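Local atomic coordinates of glutamate--tRNA ligase (Elizabethkingia anophelis, PDB entry 6B1Z), a protein that probably charges its cognate tRNA with glutamate at the expense of ATP, as class I glutamyl-tRNA synthetases do. Residues M362-I367 with K389-M394; P369-V374 with E385-I390; T109-L114 with L242-G247; T209-N214 with A237-L242. All coordinates share one frame; numbering follows the deposited sequence.

How the contacts relate
The four contacts form two pairs on opposite sides of the centre of an elongated monomer. Contacts 1 and 2 lie in the anticodon-binding region and both join helix 364-377 to helix 384-394; their centres are 7 Å apart, and Ile-391 of one touches Phe-371 of the other. Contacts 3 and 4 lie in the catalytic region, with centres 10 Å apart; both use helix 236-246, their segments overlapping at Leu-242, and contact 4 is nested inside the chain loop that contact 3 closes. Between the pairs the nearest atoms, those of contacts 2 and 4, are still about 34 Å apart. Contact 4 lies beside the probable glutamate pocket, where a formate is bound.

Contact 1. Residues M362-I367 with K389-M394; sequences MSNEAI and KIIGLM
Asn-364 and Ile-367 meet Ile-391 and Gly-392 where helix 364-377 starts and helix 384-394 ends, two consecutive helices of the all-helical anticodon-binding region. The apolar part centres on Ile-391. With CG1 anti to the carbonyl carbon (chi1 -70°), its other branch, CG2, is directed across the gap and reaches Ile-367 CD1 at 3.7 Å. Ile-391 CD1 lies 3.8 Å from Ile-367 CG2; both branches of each isoleucine take part, the two side chains lying alongside and pointing opposite ways.

The polar side chain is Asn-364, whose amide lies against the backbone at Gly-392: ND2 is 3.7 Å and OD1 3.6 Å from Gly-392 CA. Neither atom bonds to the opposite helix. OD1 is instead hydrogen-bonded to Lys-395 NZ, just past the end of helix 384-394, and the same ammonium group binds Met-362 O, which ties that end to the chain ahead of helix 364-377.

A capping bond closes the first turn: Ser-363, the N-cap, accepts from Ala-366 N through OG at 3.0 Å and 148°. Beside this turn, Ile-391 CG2 also packs 3.5 Å from Asn-364 OD1.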
loop_
_atom_site.group_PDB
_atom_site.type_symbol
_atom_site.label_atom_id
_atom_site.label_comp_id
_atom_site.label_asym_id
_atom_site.label_seq_id
_atom_site.Cartn_x
_atom_site.Cartn_y
_atom_site.Cartn_z
ATOM N N MET A 362 21.670 -3.481 -3.775
ATOM C CA MET A 362 21.844 -2.562 -4.897
ATOM C C MET A 362 23.319 -2.239 -5.097
ATOM O O MET A 362 24.085 -2.136 -4.142
ATOM C CB MET A 362 21.080 -1.260 -4.648
ATOM C CG MET A 362 19.578 -1.432 -4.599
ATOM S SD MET A 362 18.701 0.106 -4.280
ATOM C CE MET A 362 19.137 1.121 -5.693
ATOM N N SER A 363 23.713 -2.064 -6.359
ATOM C CA SER A 363 25.056 -1.578 -6.636
ATOM C C SER A 363 25.206 -0.134 -6.166
ATOM O O SER A 363 24.227 0.611 -6.025
ATOM C CB SER A 363 25.359 -1.658 -8.130
ATOM O OG SER A 363 24.506 -0.773 -8.835
ATOM N N ASN A 364 26.458 0.263 -5.944
ATOM C CA ASN A 364 26.725 1.652 -5.590
ATOM C C ASN A 364 26.232 2.580 -6.692
ATOM O O ASN A 364 25.642 3.631 -6.411
ATOM C CB ASN A 364 28.217 1.862 -5.310
ATOM C CG ASN A 364 28.710 1.038 -4.129
ATOM O OD1 ASN A 364 27.920 0.641 -3.268
ATOM N ND2 ASN A 364 30.017 0.792 -4.071
ATOM N N GLU A 365 26.428 2.184 -7.958
ATOM C CA GLU A 365 25.945 3.001 -9.067
ATOM C C GLU A 365 24.427 3.142 -9.068
ATOM O O GLU A 365 23.909 4.204 -9.429
ATOM C CB GLU A 365 26.414 2.414 -10.393
ATOM C CG GLU A 365 27.900 2.581 -10.649
ATOM C CD GLU A 365 28.270 3.961 -11.185
ATOM O OE1 GLU A 365 27.546 4.941 -10.903
ATOM O OE2 GLU A 365 29.283 4.050 -11.902
ATOM N N ALA A 366 23.694 2.081 -8.701
ATOM C CA ALA A 366 22.237 2.163 -8.677
ATOM C C ALA A 366 21.741 3.135 -7.605
ATOM O O ALA A 366 20.691 3.766 -7.782
ATOM C CB ALA A 366 21.635 0.767 -8.455
ATOM N N ILE A 367 22.492 3.274 -6.510
ATOM C CA ILE A 367 22.140 4.178 -5.417
ATOM C C ILE A 367 22.526 5.621 -5.735
ATOM O O ILE A 367 21.900 6.561 -5.225
ATOM C CB ILE A 367 22.823 3.688 -4.128
ATOM C CG1 ILE A 367 22.233 2.347 -3.688
ATOM C CG2 ILE A 367 22.713 4.727 -2.998
ATOM C CD1 ILE A 367 23.072 1.642 -2.638
ATOM N N LYS A 389 32.252 5.855 -3.276
ATOM C CA LYS A 389 32.997 5.278 -2.163
ATOM C C LYS A 389 32.241 5.453 -0.849
ATOM O O LYS A 389 32.212 4.535 -0.019
ATOM C CB LYS A 389 34.391 5.897 -2.085
ATOM C CG LYS A 389 35.309 5.438 -3.212
ATOM C CD LYS A 389 36.766 5.759 -2.919
ATOM C CE LYS A 389 37.685 5.270 -4.022
ATOM N NZ LYS A 389 37.739 6.217 -5.168
ATOM N N ILE A 390 31.608 6.612 -0.653
ATOM C CA ILE A 390 30.813 6.831 0.556
ATOM C C ILE A 390 29.634 5.860 0.595
ATOM O O ILE A 390 29.355 5.238 1.629
ATOM C CB ILE A 390 30.357 8.303 0.636
ATOM C CG1 ILE A 390 31.565 9.209 0.944
ATOM C CG2 ILE A 390 29.226 8.473 1.683
ATOM C CD1 ILE A 390 31.306 10.693 0.775
ATOM N N ILE A 391 28.948 5.684 -0.542
ATOM C CA ILE A 391 27.845 4.725 -0.609
ATOM C C ILE A 391 28.334 3.332 -0.227
ATOM O O ILE A 391 27.695 2.630 0.569
ATOM C CB ILE A 391 27.207 4.739 -2.015
ATOM C CG1 ILE A 391 26.446 6.050 -2.263
ATOM C CG2 ILE A 391 26.279 3.530 -2.216
ATOM C CD1 ILE A 391 26.118 6.264 -3.739
ATOM N N GLY A 392 29.489 2.921 -0.767
ATOM C CA GLY A 392 30.016 1.603 -0.440
ATOM C C GLY A 392 30.321 1.435 1.039
ATOM O O GLY A 392 30.124 0.355 1.602
ATOM N N LEU A 393 30.806 2.499 1.685
ATOM C CA LEU A 393 31.155 2.464 3.099
ATOM C C LEU A 393 29.934 2.492 4.000
ATOM O O LEU A 393 30.024 2.075 5.164
ATOM C CB LEU A 393 32.042 3.656 3.469
ATOM C CG LEU A 393 33.479 3.707 2.957
ATOM C CD1 LEU A 393 34.037 5.112 3.156
ATOM C CD2 LEU A 393 34.310 2.675 3.695
ATOM N N MET A 394 28.797 2.975 3.500
ATOM C CA MET A 394 27.659 3.256 4.365
ATOM C C MET A 394 26.432 2.400 4.106
ATOM O O MET A 394 25.577 2.301 4.998
ATOM C CB MET A 394 27.234 4.729 4.240
ATOM C CG MET A 394 28.298 5.734 4.634
ATOM S SD MET A 394 28.448 5.928 6.414
ATOM C CE MET A 394 26.845 6.660 6.790
#

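Contact 2. Residues P369-V374 with E385-I390; sequences PEFKKV and EKALKI
Phe-371 and Ala-387 face each other from consecutive helices, 364-377 and 384-394, their CA atoms 8.0 Å apart; a short loop links the two in this helical bundle of the anticodon-binding region. Segment 369-374 is kinked at its start, where Pro-369 has no N-H to give and Glu-370 N makes no bond to the turn before. Beyond the kink the helix is regular, with Lys-373 N bonded to Pro-369 O at 3.1 Å. Segment 385-390 is helical throughout.

Across the gap the contact is purely apolar, and one ring carries it. Phe-371 has CG anti to its own backbone N (chi1 -177°), which sends the phenyl group out to the second helix. Ala-387 CB sits at the ring edge near the ring plane, against both CD2 and CE2, and 4.1 Å from CE2. Ile-390, one turn on, crosses the phenylalanine at about a right angle. Phe-412 and Ile-404 also pack on Phe-371, so the ring is buried.

Charged groups lie around this core: Lys-372 NZ makes a salt bridge with Asp-384 OD1 at the start of the second helix. At the ring's far end, Ile-390 CG2 touches Phe-371 CZ at 4.0 Å.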
loop_
_atom_site.group_PDB
_atom_site.type_symbol
_atom_site.label_atom_id
_atom_site.label_comp_id
_atom_site.label_asym_id
_atom_site.label_seq_id
_atom_site.Cartn_x
_atom_site.Cartn_y
_atom_site.Cartn_z
ATOM N N PRO A 369 22.161 8.003 -8.102
ATOM C CA PRO A 369 21.248 9.102 -8.480
ATOM C C PRO A 369 20.425 9.629 -7.314
ATOM O O PRO A 369 20.350 10.849 -7.132
ATOM C CB PRO A 369 20.372 8.470 -9.570
ATOM C CG PRO A 369 21.197 7.339 -10.108
ATOM C CD PRO A 369 21.962 6.808 -8.948
ATOM N N GLU A 370 19.819 8.747 -6.515
ATOM C CA GLU A 370 19.059 9.233 -5.370
ATOM C C GLU A 370 19.980 9.858 -4.329
ATOM O O GLU A 370 19.630 10.872 -3.715
ATOM C CB GLU A 370 18.228 8.105 -4.761
ATOM C CG GLU A 370 17.325 8.568 -3.600
ATOM C CD GLU A 370 16.250 9.581 -4.029
ATOM O OE1 GLU A 370 15.882 9.621 -5.229
ATOM O OE2 GLU A 370 15.780 10.348 -3.159
ATOM N N PHE A 371 21.171 9.287 -4.131
ATOM C CA PHE A 371 22.096 9.873 -3.170
ATOM C C PHE A 371 22.486 11.289 -3.579
ATOM O O PHE A 371 22.533 12.196 -2.739
ATOM C CB PHE A 371 23.334 8.990 -3.016
ATOM C CG PHE A 371 24.314 9.486 -1.989
ATOM C CD1 PHE A 371 23.921 9.679 -0.668
ATOM C CD2 PHE A 371 25.633 9.725 -2.329
ATOM C CE1 PHE A 371 24.834 10.133 0.287
ATOM C CE2 PHE A 371 26.551 10.168 -1.382
ATOM C CZ PHE A 371 26.144 10.371 -0.062
ATOM N N LYS A 372 22.769 11.500 -4.869
ATOM C CA LYS A 372 23.120 12.840 -5.327
ATOM C C LYS A 372 21.962 13.812 -5.156
ATOM O O LYS A 372 22.190 15.009 -4.928
ATOM C CB LYS A 372 23.569 12.793 -6.795
ATOM C CG LYS A 372 24.955 12.164 -6.972
ATOM C CD LYS A 372 25.377 12.114 -8.430
ATOM C CE LYS A 372 25.577 13.514 -8.988
ATOM N NZ LYS A 372 26.329 13.489 -10.285
ATOM N N LYS A 373 20.729 13.324 -5.302
ATOM C CA LYS A 373 19.554 14.154 -5.063
ATOM C C LYS A 373 19.489 14.579 -3.600
ATOM O O LYS A 373 19.243 15.752 -3.295
ATOM C CB LYS A 373 18.301 13.380 -5.475
ATOM C CG LYS A 373 16.983 14.133 -5.411
ATOM C CD LYS A 373 15.895 13.295 -6.077
ATOM C CE LYS A 373 14.543 13.994 -6.075
ATOM N NZ LYS A 373 14.014 14.163 -4.697
ATOM N N VAL A 374 19.746 13.647 -2.679
ATOM C CA VAL A 374 19.760 14.013 -1.261
ATOM C C VAL A 374 20.853 15.041 -0.980
ATOM O O VAL A 374 20.629 16.030 -0.266
ATOM C CB VAL A 374 19.909 12.757 -0.380
ATOM C CG1 VAL A 374 20.049 13.138 1.098
ATOM C CG2 VAL A 374 18.714 11.831 -0.565
ATOM N N GLU A 385 33.182 10.002 -7.898
ATOM C CA GLU A 385 34.141 9.064 -7.320
ATOM C C GLU A 385 33.994 8.968 -5.809
ATOM O O GLU A 385 33.911 7.867 -5.252
ATOM C CB GLU A 385 35.565 9.487 -7.694
ATOM C CG GLU A 385 36.633 8.542 -7.197
ATOM C CD GLU A 385 38.022 9.006 -7.581
ATOM O OE1 GLU A 385 38.174 10.199 -7.927
ATOM O OE2 GLU A 385 38.955 8.178 -7.558
ATOM N N LYS A 386 33.974 10.116 -5.125
ATOM C CA LYS A 386 33.841 10.084 -3.670
ATOM C C LYS A 386 32.455 9.617 -3.253
ATOM O O LYS A 386 32.328 8.861 -2.284
ATOM C CB LYS A 386 34.160 11.455 -3.082
ATOM C CG LYS A 386 35.641 11.803 -3.156
ATOM C CD LYS A 386 35.917 13.166 -2.537
ATOM C CE LYS A 386 37.413 13.440 -2.428
ATOM N NZ LYS A 386 38.097 12.446 -1.547
ATOM N N ALA A 387 31.414 10.030 -3.981
ATOM C CA ALA A 387 30.060 9.611 -3.629
ATOM C C ALA A 387 29.918 8.096 -3.673
ATOM O O ALA A 387 29.308 7.502 -2.778
ATOM C CB ALA A 387 29.055 10.270 -4.566
ATOM N N LEU A 388 30.453 7.452 -4.715
ATOM C CA LEU A 388 30.351 5.995 -4.803
ATOM C C LEU A 388 31.093 5.320 -3.658
ATOM O O LEU A 388 30.621 4.314 -3.118
ATOM C CB LEU A 388 30.891 5.498 -6.148
ATOM C CG LEU A 388 30.049 5.814 -7.376
ATOM C CD1 LEU A 388 30.801 5.347 -8.614
ATOM C CD2 LEU A 388 28.704 5.139 -7.342
ATOM N N LYS A 389 32.252 5.855 -3.276
ATOM C CA LYS A 389 32.997 5.278 -2.163
ATOM C C LYS A 389 32.241 5.453 -0.849
ATOM O O LYS A 389 32.212 4.535 -0.019
ATOM C CB LYS A 389 34.391 5.897 -2.085
ATOM C CG LYS A 389 35.309 5.438 -3.212
ATOM C CD LYS A 389 36.766 5.759 -2.919
ATOM C CE LYS A 389 37.685 5.270 -4.022
ATOM N NZ LYS A 389 37.739 6.217 -5.168
ATOM N N ILE A 390 31.608 6.612 -0.653
ATOM C CA ILE A 390 30.813 6.831 0.556
ATOM C C ILE A 390 29.634 5.860 0.595
ATOM O O ILE A 390 29.355 5.238 1.629
ATOM C CB ILE A 390 30.357 8.303 0.636
ATOM C CG1 ILE A 390 31.565 9.209 0.944
ATOM C CG2 ILE A 390 29.226 8.473 1.683
ATOM C CD1 ILE A 390 31.306 10.693 0.775
#

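Contact 3. Residues T109-L114 with L242-G247; sequences TDYAYL and LYEAMG. With EDO (1,2-ethanediol), chain V.
Tyr-111 OH meets Glu-244 OE2 at 2.7 Å, a short pair with weak hydrogen-bond geometry, and Arg-177 NH1 makes a second weak bond to the same hydroxyl. The stronger grip on the carboxylate is the salt bridge from Arg-177 NH2 to Glu-244 OE1. This guanidinium therefore bridges both side chains and would be expected to keep the glutamate charged. Glu-244 reaches over with its chain extended, CG anti to the backbone N (chi1 179°), and its carboxylate plane stands 79° from the phenol ring.

Nearer the backbone, Ala-245 packs against the root of the ring: its CB is 3.5 Å from Tyr-111 CD1 and 3.7 Å from Tyr-111 CB. Thr-109 adds a methyl contact, CG2 to Ala-245 O at 3.6 Å. Its hydroxyl serves the loop instead, OG1 accepting from Tyr-111 N at 3.0 Å and 158° in an ST turn while also bonding to Ile-106 O.

Gly-247, with positive phi, closes the segment in a Schellman motif, its N bonded to Glu-244 O. On another side of the same helix, Tyr-243 OH donates to a bound ethanediol at its O2, 2.6 Å away. The whole joins helix 236-246 of the catalytic region to the loop leading into strand 112-115, an outer strand of a three-stranded antiparallel sheet.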
loop_
_atom_site.group_PDB
_atom_site.type_symbol
_atom_site.label_atom_id
_atom_site.label_comp_id
_atom_site.label_asym_id
_atom_site.label_seq_id
_atom_site.Cartn_x
_atom_site.Cartn_y
_atom_site.Cartn_z
ATOM N N THR A 109 -38.193 -10.628 -13.217
ATOM C CA THR A 109 -38.102 -11.666 -12.198
ATOM C C THR A 109 -38.828 -11.236 -10.926
ATOM O O THR A 109 -39.206 -10.077 -10.753
ATOM C CB THR A 109 -36.641 -11.988 -11.850
ATOM O OG1 THR A 109 -36.104 -10.979 -10.983
ATOM C CG2 THR A 109 -35.763 -12.072 -13.091
ATOM N N ASP A 110 -38.984 -12.189 -10.008
ATOM C CA ASP A 110 -39.483 -11.875 -8.679
ATOM C C ASP A 110 -38.368 -11.516 -7.710
ATOM O O ASP A 110 -38.563 -11.591 -6.491
ATOM C CB ASP A 110 -40.300 -13.042 -8.122
ATOM C CG ASP A 110 -41.588 -13.266 -8.890
ATOM O OD1 ASP A 110 -41.752 -14.359 -9.474
ATOM O OD2 ASP A 110 -42.425 -12.336 -8.926
ATOM N N TYR A 111 -37.199 -11.129 -8.214
ATOM C CA TYR A 111 -36.102 -10.761 -7.346
ATOM C C TYR A 111 -35.886 -9.258 -7.250
ATOM O O TYR A 111 -34.939 -8.836 -6.577
ATOM C CB TYR A 111 -34.799 -11.422 -7.814
ATOM C CG TYR A 111 -34.695 -12.896 -7.520
ATOM C CD1 TYR A 111 -34.940 -13.834 -8.507
ATOM C CD2 TYR A 111 -34.326 -13.344 -6.249
ATOM C CE1 TYR A 111 -34.821 -15.196 -8.247
ATOM C CE2 TYR A 111 -34.210 -14.696 -5.977
ATOM C CZ TYR A 111 -34.454 -15.617 -6.983
ATOM O OH TYR A 111 -34.340 -16.963 -6.723
ATOM N N ALA A 112 -36.731 -8.451 -7.894
ATOM C CA ALA A 112 -36.576 -7.003 -7.867
ATOM C C ALA A 112 -37.936 -6.322 -7.789
ATOM O O ALA A 112 -38.946 -6.837 -8.287
ATOM C CB ALA A 112 -35.804 -6.494 -9.102
ATOM N N TYR A 113 -37.952 -5.139 -7.177
ATOM C CA TYR A 113 -39.175 -4.359 -7.074
ATOM C C TYR A 113 -38.825 -2.875 -7.034
ATOM O O TYR A 113 -37.664 -2.496 -6.857
ATOM C CB TYR A 113 -40.000 -4.800 -5.853
ATOM C CG TYR A 113 -39.421 -4.532 -4.475
ATOM C CD1 TYR A 113 -39.750 -3.369 -3.788
ATOM C CD2 TYR A 113 -38.592 -5.455 -3.833
ATOM C CE1 TYR A 113 -39.268 -3.126 -2.516
ATOM C CE2 TYR A 113 -38.097 -5.210 -2.536
ATOM C CZ TYR A 113 -38.451 -4.041 -1.897
ATOM O OH TYR A 113 -37.985 -3.781 -0.639
ATOM N N LEU A 114 -39.846 -2.036 -7.209
ATOM C CA LEU A 114 -39.676 -0.585 -7.248
ATOM C C LEU A 114 -39.986 0.014 -5.882
ATOM O O LEU A 114 -40.947 -0.391 -5.221
ATOM C CB LEU A 114 -40.596 0.042 -8.297
ATOM C CG LEU A 114 -40.694 -0.648 -9.664
ATOM C CD1 LEU A 114 -41.636 0.133 -10.573
ATOM C CD2 LEU A 114 -39.328 -0.810 -10.290
ATOM N N LEU A 242 -27.920 -12.560 -6.877
ATOM C CA LEU A 242 -28.086 -11.784 -8.101
ATOM C C LEU A 242 -27.720 -12.604 -9.334
ATOM O O LEU A 242 -28.413 -12.523 -10.353
ATOM C CB LEU A 242 -27.250 -10.503 -8.033
ATOM C CG LEU A 242 -27.847 -9.442 -7.096
ATOM C CD1 LEU A 242 -26.826 -8.311 -6.895
ATOM C CD2 LEU A 242 -29.179 -8.863 -7.617
ATOM N N TYR A 243 -26.636 -13.387 -9.271
ATOM C CA TYR A 243 -26.313 -14.252 -10.408
ATOM C C TYR A 243 -27.456 -15.220 -10.669
ATOM O O TYR A 243 -27.867 -15.403 -11.817
ATOM C CB TYR A 243 -25.005 -15.020 -10.184
ATOM C CG TYR A 243 -23.772 -14.166 -10.347
ATOM C CD1 TYR A 243 -23.295 -13.843 -11.604
ATOM C CD2 TYR A 243 -23.091 -13.688 -9.238
ATOM C CE1 TYR A 243 -22.173 -13.049 -11.757
ATOM C CE2 TYR A 243 -21.964 -12.884 -9.379
ATOM C CZ TYR A 243 -21.520 -12.574 -10.644
ATOM O OH TYR A 243 -20.398 -11.797 -10.798
ATOM N N GLU A 244 -28.026 -15.790 -9.607
ATOM C CA GLU A 244 -29.182 -16.668 -9.771
ATOM C C GLU A 244 -30.349 -15.933 -10.424
ATOM O O GLU A 244 -31.000 -16.463 -11.339
ATOM C CB GLU A 244 -29.590 -17.235 -8.414
ATOM C CG GLU A 244 -30.802 -18.156 -8.481
ATOM C CD GLU A 244 -31.207 -18.674 -7.115
ATOM O OE1 GLU A 244 -30.333 -18.835 -6.244
ATOM O OE2 GLU A 244 -32.411 -18.914 -6.909
ATOM N N ALA A 245 -30.637 -14.712 -9.965
ATOM C CA ALA A 245 -31.756 -13.950 -10.516
ATOM C C ALA A 245 -31.592 -13.725 -12.016
ATOM O O ALA A 245 -32.584 -13.727 -12.764
ATOM C CB ALA A 245 -31.895 -12.611 -9.779
ATOM N N MET A 246 -30.354 -13.591 -12.476
ATOM C CA MET A 246 -30.061 -13.300 -13.869
ATOM C C MET A 246 -29.921 -14.553 -14.719
ATOM O O MET A 246 -29.751 -14.439 -15.943
ATOM C CB MET A 246 -28.779 -12.470 -13.972
ATOM C CG MET A 246 -28.842 -11.129 -13.203
ATOM S SD MET A 246 -30.176 -10.034 -13.724
ATOM C CE MET A 246 -29.528 -9.457 -15.304
ATOM N N GLY A 247 -30.010 -15.727 -14.104
ATOM C CA GLY A 247 -29.798 -16.988 -14.792
ATOM C C GLY A 247 -28.356 -17.266 -15.141
ATOM O O GLY A 247 -28.091 -17.962 -16.135
HETATM C C1 EDO V . -19.389 -8.681 -7.475
HETATM O O1 EDO V . -20.358 -8.092 -6.605
HETATM C C2 EDO V . -19.555 -10.190 -7.451
HETATM O O2 EDO V . -19.153 -10.733 -8.716
#

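Contact 4. Residues T209-N214 with A237-L242; sequences TYHFAN and ALHVLL. With FMT (formic acid), chain N.
His-211 ND1 and His-239 NE2 share a nearly straight hydrogen bond, 2.9 Å long at 167°, and either nitrogen could be the donor. Each nitrogen lies at the edge of the other ring, and the two imidazoles meet rim to rim with neither over the other's face. Leu-238 supplies a CH-pi contact, its CD2 over one face of the His-211 ring, 4.1 Å from the centroid and displaced toward the rim. Leu-242 CD1 adds packing 4.0 Å from His-211 O. In His-211, CG lies anti to the carbonyl carbon (chi1 -65°), which brings the ring alongside helix 236-246.

Farther out, His-239 ND1 is hydrogen-bonded to Arg-228 NH2, so both nitrogens of this buried ring are held, which should hold its rotation. Lys-199 and Ser-235 pack on His-211. The short helical segments run in roughly the same direction, 44° apart, with their axes 10.2 Å apart at closest approach.

A formate, probably from the crystallisation liquor, lies by the first helix. Asn-214 ND2 donates to its O2 at 3.2 Å, while Arg-49 NH2 and Gln-92 NE2 bond to Asn-214 OD1 and steady the amide. Formate O1 also lies over the ring of Tyr-210, but that side chain is modelled in two conformers, so this contact is tentative. A carboxylate held here is consistent with the glutamate pocket of the family, set in the Rossmann-like HUP fold of class I synthetases, where helices 210-220 and 236-246 precede and follow strand 225-229.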
loop_
_atom_site.group_PDB
_atom_site.type_symbol
_atom_site.label_atom_id
_atom_site.label_comp_id
_atom_site.label_asym_id
_atom_site.label_seq_id
_atom_site.Cartn_x
_atom_site.Cartn_y
_atom_site.Cartn_z
ATOM N N THR A 209 -26.120 0.569 -8.446
ATOM C CA THR A 209 -25.189 0.576 -7.338
ATOM C C THR A 209 -24.054 -0.401 -7.623
ATOM O O THR A 209 -24.135 -1.225 -8.542
ATOM C CB THR A 209 -25.893 0.181 -6.041
ATOM O OG1 THR A 209 -26.346 -1.172 -6.163
ATOM C CG2 THR A 209 -27.076 1.127 -5.772
ATOM N N TYR A 210 -22.994 -0.327 -6.803
ATOM C CA TYR A 210 -21.837 -1.206 -6.985
ATOM C C TYR A 210 -22.245 -2.672 -7.006
ATOM O O TYR A 210 -21.686 -3.474 -7.761
ATOM C CB TYR A 210 -20.805 -1.008 -5.868
ATOM C CG TYR A 210 -20.104 0.330 -5.799
ATOM C CD1 TYR A 210 -19.891 1.105 -6.933
ATOM C CD2 TYR A 210 -19.631 0.805 -4.584
ATOM C CE1 TYR A 210 -19.228 2.328 -6.848
ATOM C CE2 TYR A 210 -18.980 2.012 -4.491
ATOM C CZ TYR A 210 -18.781 2.768 -5.621
ATOM O OH TYR A 210 -18.129 3.972 -5.506
ATOM N N HIS A 211 -23.216 -3.047 -6.157
ATOM C CA HIS A 211 -23.607 -4.451 -6.070
ATOM C C HIS A 211 -24.055 -4.988 -7.424
ATOM O O HIS A 211 -23.617 -6.059 -7.858
ATOM C CB HIS A 211 -24.733 -4.612 -5.054
ATOM C CG HIS A 211 -24.337 -4.290 -3.649
ATOM N ND1 HIS A 211 -23.416 -5.029 -2.942
ATOM C CD2 HIS A 211 -24.761 -3.312 -2.812
ATOM C CE1 HIS A 211 -23.280 -4.515 -1.732
ATOM N NE2 HIS A 211 -24.094 -3.480 -1.623
ATOM N N PHE A 212 -24.953 -4.257 -8.089
ATOM C CA PHE A 212 -25.521 -4.709 -9.358
ATOM C C PHE A 212 -24.540 -4.489 -10.509
ATOM O O PHE A 212 -24.371 -5.376 -11.351
ATOM C CB PHE A 212 -26.834 -3.965 -9.594
ATOM C CG PHE A 212 -27.741 -4.563 -10.662
ATOM C CD1 PHE A 212 -27.804 -5.934 -10.894
ATOM C CD2 PHE A 212 -28.556 -3.724 -11.406
ATOM C CE1 PHE A 212 -28.675 -6.455 -11.869
ATOM C CE2 PHE A 212 -29.427 -4.228 -12.385
ATOM C CZ PHE A 212 -29.486 -5.594 -12.611
ATOM N N ALA A 213 -23.888 -3.320 -10.543
ATOM C CA ALA A 213 -22.893 -3.053 -11.583
ATOM C C ALA A 213 -21.792 -4.107 -11.584
ATOM O O ALA A 213 -21.353 -4.553 -12.656
ATOM C CB ALA A 213 -22.287 -1.660 -11.400
ATOM N N ASN A 214 -21.338 -4.533 -10.399
ATOM C CA ASN A 214 -20.221 -5.463 -10.370
ATOM C C ASN A 214 -20.625 -6.860 -10.822
ATOM O O ASN A 214 -19.843 -7.526 -11.507
ATOM C CB ASN A 214 -19.570 -5.494 -8.988
ATOM C CG ASN A 214 -18.656 -4.318 -8.762
ATOM O OD1 ASN A 214 -18.189 -3.695 -9.721
ATOM N ND2 ASN A 214 -18.395 -3.997 -7.505
ATOM N N ALA A 237 -23.718 -13.234 -0.106
ATOM C CA ALA A 237 -24.984 -13.924 -0.339
ATOM C C ALA A 237 -25.842 -13.168 -1.346
ATOM O O ALA A 237 -26.402 -13.765 -2.273
ATOM C CB ALA A 237 -25.734 -14.112 0.987
ATOM N N LEU A 238 -25.951 -11.840 -1.190
ATOM C CA LEU A 238 -26.654 -11.031 -2.176
ATOM C C LEU A 238 -26.081 -11.238 -3.570
ATOM O O LEU A 238 -26.823 -11.391 -4.546
ATOM C CB LEU A 238 -26.573 -9.551 -1.792
ATOM C CG LEU A 238 -27.093 -8.580 -2.864
ATOM C CD1 LEU A 238 -28.615 -8.749 -3.082
ATOM C CD2 LEU A 238 -26.757 -7.154 -2.468
ATOM N N HIS A 239 -24.758 -11.211 -3.692
ATOM C CA HIS A 239 -24.163 -11.311 -5.021
ATOM C C HIS A 239 -24.471 -12.650 -5.665
ATOM O O HIS A 239 -24.814 -12.705 -6.854
ATOM C CB HIS A 239 -22.660 -11.069 -4.925
ATOM C CG HIS A 239 -22.339 -9.707 -4.405
ATOM N ND1 HIS A 239 -21.135 -9.387 -3.803
ATOM C CD2 HIS A 239 -23.091 -8.582 -4.367
ATOM C CE1 HIS A 239 -21.157 -8.116 -3.437
ATOM N NE2 HIS A 239 -22.324 -7.599 -3.785
ATOM N N VAL A 240 -24.367 -13.736 -4.895
ATOM C CA VAL A 240 -24.700 -15.056 -5.420
ATOM C C VAL A 240 -26.168 -15.109 -5.828
ATOM O O VAL A 240 -26.506 -15.644 -6.889
ATOM C CB VAL A 240 -24.329 -16.137 -4.385
ATOM C CG1 VAL A 240 -24.953 -17.489 -4.729
ATOM C CG2 VAL A 240 -22.805 -16.244 -4.299
ATOM N N LEU A 241 -27.051 -14.481 -5.043
ATOM C CA LEU A 241 -28.469 -14.450 -5.398
ATOM C C LEU A 241 -28.717 -13.617 -6.652
ATOM O O LEU A 241 -29.642 -13.923 -7.424
ATOM C CB LEU A 241 -29.300 -13.914 -4.222
ATOM C CG LEU A 241 -29.502 -14.912 -3.087
ATOM C CD1 LEU A 241 -30.000 -14.150 -1.844
ATOM C CD2 LEU A 241 -30.516 -15.974 -3.525
ATOM N N LEU A 242 -27.920 -12.560 -6.877
ATOM C CA LEU A 242 -28.086 -11.784 -8.101
ATOM C C LEU A 242 -27.720 -12.604 -9.334
ATOM O O LEU A 242 -28.413 -12.523 -10.353
ATOM C CB LEU A 242 -27.250 -10.503 -8.033
ATOM C CG LEU A 242 -27.847 -9.442 -7.096
ATOM C CD1 LEU A 242 -26.826 -8.311 -6.895
ATOM C CD2 LEU A 242 -29.179 -8.863 -7.617
HETATM C C FMT N . -16.345 -0.825 -5.389
HETATM O O1 FMT N . -16.394 0.401 -5.503
HETATM O O2 FMT N . -16.578 -1.616 -6.303
#